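Local coordinates for protein Abbfa_003403 (Acinetobacter baumannii, PDB 4ZXH) that probably activates, condenses and releases aminoacyl units as a four-domain nonribosomal peptide synthetase of condensation, adenylation, carrier and thioesterase domains, at residues 580-586 with 596-602; 558-562 with 573-577. One frame throughout, in Å; residues are numbered along the deposited sequence.

Contact 1 (580-586 with 596-602)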
loop_
_atom_site.group_PDB
_atom_site.type_symbol
_atom_site.label_atom_id
_atom_site.label_comp_id
_atom_site.label_asym_id
_atom_site.label_seq_id
_atom_site.Cartn_x
_atom_site.Cartn_y
_atom_site.Cartn_z
ATOM N N LYS A 580 28.823 21.427 -41.913
ATOM C CA LYS A 580 29.805 21.978 -42.841
ATOM C C LYS A 580 31.193 21.494 -42.489
ATOM O O LYS A 580 31.994 21.198 -43.363
ATOM C CB LYS A 580 29.774 23.505 -42.808
ATOM C CG LYS A 580 30.720 24.184 -43.774
ATOM C CD LYS A 580 30.245 24.000 -45.196
ATOM C CE LYS A 580 30.706 25.134 -46.117
ATOM N NZ LYS A 580 29.793 26.320 -46.036
ATOM N N VAL A 581 31.462 21.436 -41.188
ATOM C CA VAL A 581 32.783 21.134 -40.671
ATOM C C VAL A 581 32.618 20.558 -39.273
ATOM O O VAL A 581 31.571 20.739 -38.651
ATOM C CB VAL A 581 33.690 22.402 -40.641
ATOM C CG1 VAL A 581 33.388 23.260 -39.425
ATOM C CG2 VAL A 581 35.148 22.023 -40.639
ATOM N N ILE A 582 33.631 19.843 -38.791
ATOM C CA ILE A 582 33.677 19.399 -37.389
ATOM C C ILE A 582 34.854 20.084 -36.702
ATOM O O ILE A 582 36.008 19.880 -37.098
ATOM C CB ILE A 582 33.832 17.863 -37.267
ATOM C CG1 ILE A 582 32.578 17.139 -37.776
ATOM C CG2 ILE A 582 34.149 17.466 -35.837
ATOM C CD1 ILE A 582 32.800 15.658 -38.017
ATOM N N LEU A 583 34.562 20.931 -35.716
ATOM C CA LEU A 583 35.614 21.656 -35.006
ATOM C C LEU A 583 36.001 20.819 -33.808
ATOM O O LEU A 583 35.187 20.579 -32.923
ATOM C CB LEU A 583 35.149 23.059 -34.581
ATOM C CG LEU A 583 36.112 23.969 -33.798
ATOM C CD1 LEU A 583 37.266 24.523 -34.633
ATOM C CD2 LEU A 583 35.340 25.096 -33.121
ATOM N N THR A 584 37.242 20.356 -33.799
ATOM C CA THR A 584 37.707 19.409 -32.791
ATOM C C THR A 584 39.101 19.816 -32.313
ATOM O O THR A 584 39.580 20.884 -32.663
ATOM C CB THR A 584 37.725 17.992 -33.365
ATOM O OG1 THR A 584 38.274 17.084 -32.406
ATOM C CG2 THR A 584 38.560 17.956 -34.641
ATOM N N GLN A 585 39.761 18.995 -31.508
ATOM C CA GLN A 585 41.094 19.375 -31.043
ATOM C C GLN A 585 42.124 18.391 -31.566
ATOM O O GLN A 585 41.761 17.318 -32.042
ATOM C CB GLN A 585 41.149 19.480 -29.508
ATOM C CG GLN A 585 40.669 18.263 -28.738
ATOM C CD GLN A 585 40.401 18.562 -27.269
ATOM O OE1 GLN A 585 39.512 19.356 -26.930
ATOM N NE2 GLN A 585 41.179 17.933 -26.387
ATOM N N THR A 586 43.401 18.766 -31.474
ATOM C CA THR A 586 44.511 18.020 -32.082
ATOM C C THR A 586 44.456 16.508 -31.881
ATOM O O THR A 586 44.470 15.751 -32.854
ATOM C CB THR A 586 45.855 18.513 -31.537
ATOM O OG1 THR A 586 45.891 19.945 -31.579
ATOM C CG2 THR A 586 47.009 17.930 -32.346
ATOM N N VAL A 596 33.645 14.135 -43.646
ATOM C CA VAL A 596 33.323 15.507 -43.276
ATOM C C VAL A 596 34.603 16.224 -42.865
ATOM O O VAL A 596 35.371 15.693 -42.077
ATOM C CB VAL A 596 32.302 15.569 -42.112
ATOM C CG1 VAL A 596 32.207 16.971 -41.553
ATOM C CG2 VAL A 596 30.942 15.077 -42.552
ATOM N N PRO A 597 34.845 17.426 -43.412
ATOM C CA PRO A 597 36.050 18.190 -43.074
ATOM C C PRO A 597 36.206 18.427 -41.581
ATOM O O PRO A 597 35.218 18.625 -40.879
ATOM C CB PRO A 597 35.838 19.514 -43.809
ATOM C CG PRO A 597 34.981 19.166 -44.950
ATOM C CD PRO A 597 34.042 18.108 -44.444
ATOM N N ARG A 598 37.449 18.402 -41.111
ATOM C CA ARG A 598 37.748 18.616 -39.702
ATOM C C ARG A 598 38.668 19.824 -39.575
ATOM O O ARG A 598 39.519 20.043 -40.425
ATOM C CB ARG A 598 38.388 17.358 -39.094
ATOM C CG ARG A 598 37.937 16.075 -39.790
ATOM C CD ARG A 598 39.078 15.065 -39.942
ATOM N NE ARG A 598 38.698 13.937 -40.794
ATOM C CZ ARG A 598 38.443 12.707 -40.354
ATOM N NH1 ARG A 598 38.521 12.422 -39.056
ATOM N NH2 ARG A 598 38.102 11.755 -41.216
ATOM N N LEU A 599 38.461 20.616 -38.527
ATOM C CA LEU A 599 39.316 21.747 -38.201
ATOM C C LEU A 599 39.862 21.658 -36.781
ATOM O O LEU A 599 39.119 21.437 -35.824
ATOM C CB LEU A 599 38.556 23.053 -38.349
ATOM C CG LEU A 599 38.375 23.600 -39.748
ATOM C CD1 LEU A 599 37.484 24.818 -39.640
ATOM C CD2 LEU A 599 39.715 23.954 -40.321
ATOM N N ASP A 600 41.165 21.847 -36.648
ATOM C CA ASP A 600 41.801 21.830 -35.342
ATOM C C ASP A 600 41.731 23.207 -34.698
ATOM O O ASP A 600 42.346 24.160 -35.179
ATOM C CB ASP A 600 43.251 21.361 -35.472
ATOM C CG ASP A 600 43.975 21.289 -34.138
ATOM O OD1 ASP A 600 43.325 21.521 -33.091
ATOM O OD2 ASP A 600 45.199 20.996 -34.144
ATOM N N ILE A 601 40.999 23.298 -33.596
ATOM C CA ILE A 601 40.803 24.565 -32.888
ATOM C C ILE A 601 42.101 25.150 -32.314
ATOM O O ILE A 601 42.192 26.352 -32.057
ATOM C CB ILE A 601 39.779 24.409 -31.744
ATOM C CG1 ILE A 601 39.223 25.762 -31.316
ATOM C CG2 ILE A 601 40.400 23.719 -30.558
ATOM C CD1 ILE A 601 38.202 25.649 -30.208
ATOM N N ASN A 602 43.110 24.311 -32.119
ATOM C CA ASN A 602 44.385 24.807 -31.616
ATOM C C ASN A 602 45.126 25.614 -32.676
ATOM O O ASN A 602 46.020 26.393 -32.351
ATOM C CB ASN A 602 45.261 23.648 -31.135
ATOM C CG ASN A 602 44.663 22.913 -29.940
ATOM O OD1 ASN A 602 44.171 23.534 -28.992
ATOM N ND2 ASN A 602 44.692 21.577 -29.990
#
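Strands 581-584 and 598-600 lie side by side in parallel, their axes 4.7 Å apart and inclined by 27°, laced by four backbone hydrogen bonds: Ile582 N to Pro597 O, Leu599 N to Ile582 O, Thr584 N to Leu599 O and Ile601 N to Thr584 O. On one face CG1 and CD1 of Ile582 both meet CG1 of Val596, each at 3.8 Å, the two side chains crossing at about a right angle. On the other face Val581 turns CG2 anti to its backbone N, which carries that methyl against Leu599 CG at 3.7 Å, while Leu583 CD1 rests on Ile601 CB at 3.8 Å. At the C-terminal end of the pairing, and in the turn residues just past it, the contact becomes polar. Thr586 OG1 donates to Asp600 OD2 (2.9 Å) on the syn side, a little out of the carboxylate plane, and accepts from Asn602 ND2 (2.6 Å) in the plane of that amide. Asp600 OD1 accepts the backbone N-H of Asn602 from above the carboxylate plane, an Asx turn that probably helps to fix the acid facing Thr586. Strand 598-600 is the edge of a four-stranded parallel sheet in the adenylation region, and strand 533-537 flanks 581-584 on its other side, where Thr584 OG1 bonds to Met537 O. Helices 509-525 and 543-553 pack over the Leu599, Leu583 and Ile601 face.

Contact 2 (558-562 with 573-577)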
loop_
_atom_site.group_PDB
_atom_site.type_symbol
_atom_site.label_atom_id
_atom_site.label_comp_id
_atom_site.label_asym_id
_atom_site.label_seq_id
_atom_site.Cartn_x
_atom_site.Cartn_y
_atom_site.Cartn_z
ATOM N N TYR A 558 26.093 25.369 -33.656
ATOM C CA TYR A 558 26.922 24.199 -33.414
ATOM C C TYR A 558 26.074 22.968 -33.175
ATOM O O TYR A 558 24.931 23.048 -32.733
ATOM C CB TYR A 558 27.888 24.428 -32.251
ATOM C CG TYR A 558 27.238 24.616 -30.909
ATOM C CD1 TYR A 558 26.835 25.869 -30.483
ATOM C CD2 TYR A 558 27.043 23.535 -30.059
ATOM C CE1 TYR A 558 26.244 26.045 -29.252
ATOM C CE2 TYR A 558 26.458 23.694 -28.819
ATOM C CZ TYR A 558 26.059 24.950 -28.417
ATOM O OH TYR A 558 25.470 25.109 -27.182
ATOM N N VAL A 559 26.650 21.825 -33.512
ATOM C CA VAL A 559 26.061 20.526 -33.237
ATOM C C VAL A 559 26.975 19.747 -32.293
ATOM O O VAL A 559 28.074 19.353 -32.683
ATOM C CB VAL A 559 25.867 19.749 -34.524
ATOM C CG1 VAL A 559 25.155 18.436 -34.251
ATOM C CG2 VAL A 559 25.107 20.607 -35.521
ATOM N N PRO A 560 26.539 19.547 -31.040
ATOM C CA PRO A 560 27.393 18.886 -30.046
ATOM C C PRO A 560 27.728 17.436 -30.390
ATOM O O PRO A 560 26.834 16.596 -30.477
ATOM C CB PRO A 560 26.553 18.949 -28.767
ATOM C CG PRO A 560 25.636 20.084 -28.975
ATOM C CD PRO A 560 25.297 20.054 -30.438
ATOM N N LEU A 561 29.011 17.153 -30.578
ATOM C CA LEU A 561 29.483 15.781 -30.711
ATOM C C LEU A 561 30.430 15.456 -29.559
ATOM O O LEU A 561 31.647 15.582 -29.681
ATOM C CB LEU A 561 30.169 15.577 -32.057
ATOM C CG LEU A 561 29.278 15.914 -33.249
ATOM C CD1 LEU A 561 30.103 16.293 -34.437
ATOM C CD2 LEU A 561 28.383 14.739 -33.570
ATOM N N ASP A 562 29.859 15.081 -28.421
ATOM C CA ASP A 562 30.654 14.760 -27.247
ATOM C C ASP A 562 31.485 13.527 -27.561
ATOM O O ASP A 562 30.927 12.474 -27.877
ATOM C CB ASP A 562 29.745 14.533 -26.036
ATOM C CG ASP A 562 30.511 14.407 -24.729
ATOM O OD1 ASP A 562 31.698 14.000 -24.732
ATOM O OD2 ASP A 562 29.908 14.714 -23.681
ATOM N N ILE A 573 24.428 11.221 -35.712
ATOM C CA ILE A 573 24.257 12.660 -35.640
ATOM C C ILE A 573 24.885 13.356 -36.860
ATOM O O ILE A 573 24.255 14.227 -37.478
ATOM C CB ILE A 573 24.858 13.232 -34.351
ATOM C CG1 ILE A 573 24.193 12.593 -33.133
ATOM C CG2 ILE A 573 24.703 14.754 -34.300
ATOM C CD1 ILE A 573 24.601 13.235 -31.813
ATOM N N ILE A 574 26.114 12.964 -37.204
ATOM C CA ILE A 574 26.816 13.561 -38.339
ATOM C C ILE A 574 25.947 13.488 -39.575
ATOM O O ILE A 574 25.779 14.479 -40.273
ATOM C CB ILE A 574 28.151 12.851 -38.676
ATOM C CG1 ILE A 574 29.114 12.795 -37.478
ATOM C CG2 ILE A 574 28.805 13.515 -39.871
ATOM C CD1 ILE A 574 29.520 14.111 -36.975
ATOM N N GLU A 575 25.381 12.302 -39.813
ATOM C CA GLU A 575 24.652 12.000 -41.037
ATOM C C GLU A 575 23.348 12.792 -41.175
ATOM O O GLU A 575 22.988 13.237 -42.272
ATOM C CB GLU A 575 24.355 10.505 -41.106
ATOM C CG GLU A 575 23.708 10.086 -42.418
ATOM C CD GLU A 575 23.641 8.580 -42.598
ATOM O OE1 GLU A 575 23.783 7.846 -41.594
ATOM O OE2 GLU A 575 23.466 8.131 -43.754
ATOM N N ASP A 576 22.640 12.955 -40.062
ATOM C CA ASP A 576 21.377 13.680 -40.050
ATOM C C ASP A 576 21.610 15.197 -40.116
ATOM O O ASP A 576 20.881 15.919 -40.809
ATOM C CB ASP A 576 20.577 13.305 -38.796
ATOM C CG ASP A 576 19.224 14.017 -38.705
ATOM O OD1 ASP A 576 18.259 13.614 -39.401
ATOM O OD2 ASP A 576 19.123 14.975 -37.911
ATOM N N ALA A 577 22.636 15.668 -39.405
ATOM C CA ALA A 577 22.879 17.102 -39.262
ATOM C C ALA A 577 23.609 17.701 -40.462
ATOM O O ALA A 577 23.546 18.909 -40.681
ATOM C CB ALA A 577 23.663 17.384 -37.972
#
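Leu561 straddles the end of Ile574: its methyl carbons CD1 and CD2 lie 3.4 and 3.6 Å from Ile574 CD1, and the two side chains cross at about a right angle. The CB of Ile574 does not itself face the strand; two successive bends, chi1 -56° and chi2 -61°, swing CD1 round to meet the leucine. Ile573 meets the same leucine by a different branch. Its CG2 sits 3.8 Å from Leu561 CD2 and 3.7 Å from Val559 CG1, a single methyl shared between Val559 of the strand and Leu561 just after it. In both pairs the side chains run alongside each other, pointing opposite ways. Val559 holds CG1 anti to its backbone N, which points the methyl at the helix, and the same carbon also reaches Ala577 CB at 4.1 Å. Residues 573, 574 and 577 thus form one flank of helix 567-577, laid over the strand at 154°, close to antiparallel, with the axes 10.2 Å apart. The spacing is usual for a helix packed on a sheet, and the helix links two parallel strands of one sheet, a beta-alpha-beta crossover. Pro560 points its CB away from the helix, and its ring touches Met625, Tyr669 and Ala670. Tyr626 of strand 621-627 also touches Val559, Ile573 and Ala577, and its hydroxyl bonds to Asp576 OD2. Every touching residue is buried, and the closest contacts are aliphatic, mostly methyl against methyl. Lacking directional bonds across it, the interface probably owes its alignment to the fit of branched side chains and the exclusion of water, while the polar groups of Asp562 and Asp576 find their partners elsewhere.

How the contacts relate
Along the chain contact 2 comes first: strand 557-560 leads through a short loop into helix 567-577, which folds back over it and closes the contact before the chain enters strand 581-584. Contact 1 then closes a loop without helix or strand, bringing residues 596-602 beside 580-586. The two are in series, neither nested nor crossed. Both reach one parallel sheet, in which strand 533-537 lies between 557-560 and 581-584, and helix 567-577 is the connection of that beta-alpha-beta crossover. Ile574 ties them directly, its CG2 packing on Val596 CG2 and its CD1 on Ile582 CD1, so that one helix covers residues of both contacts.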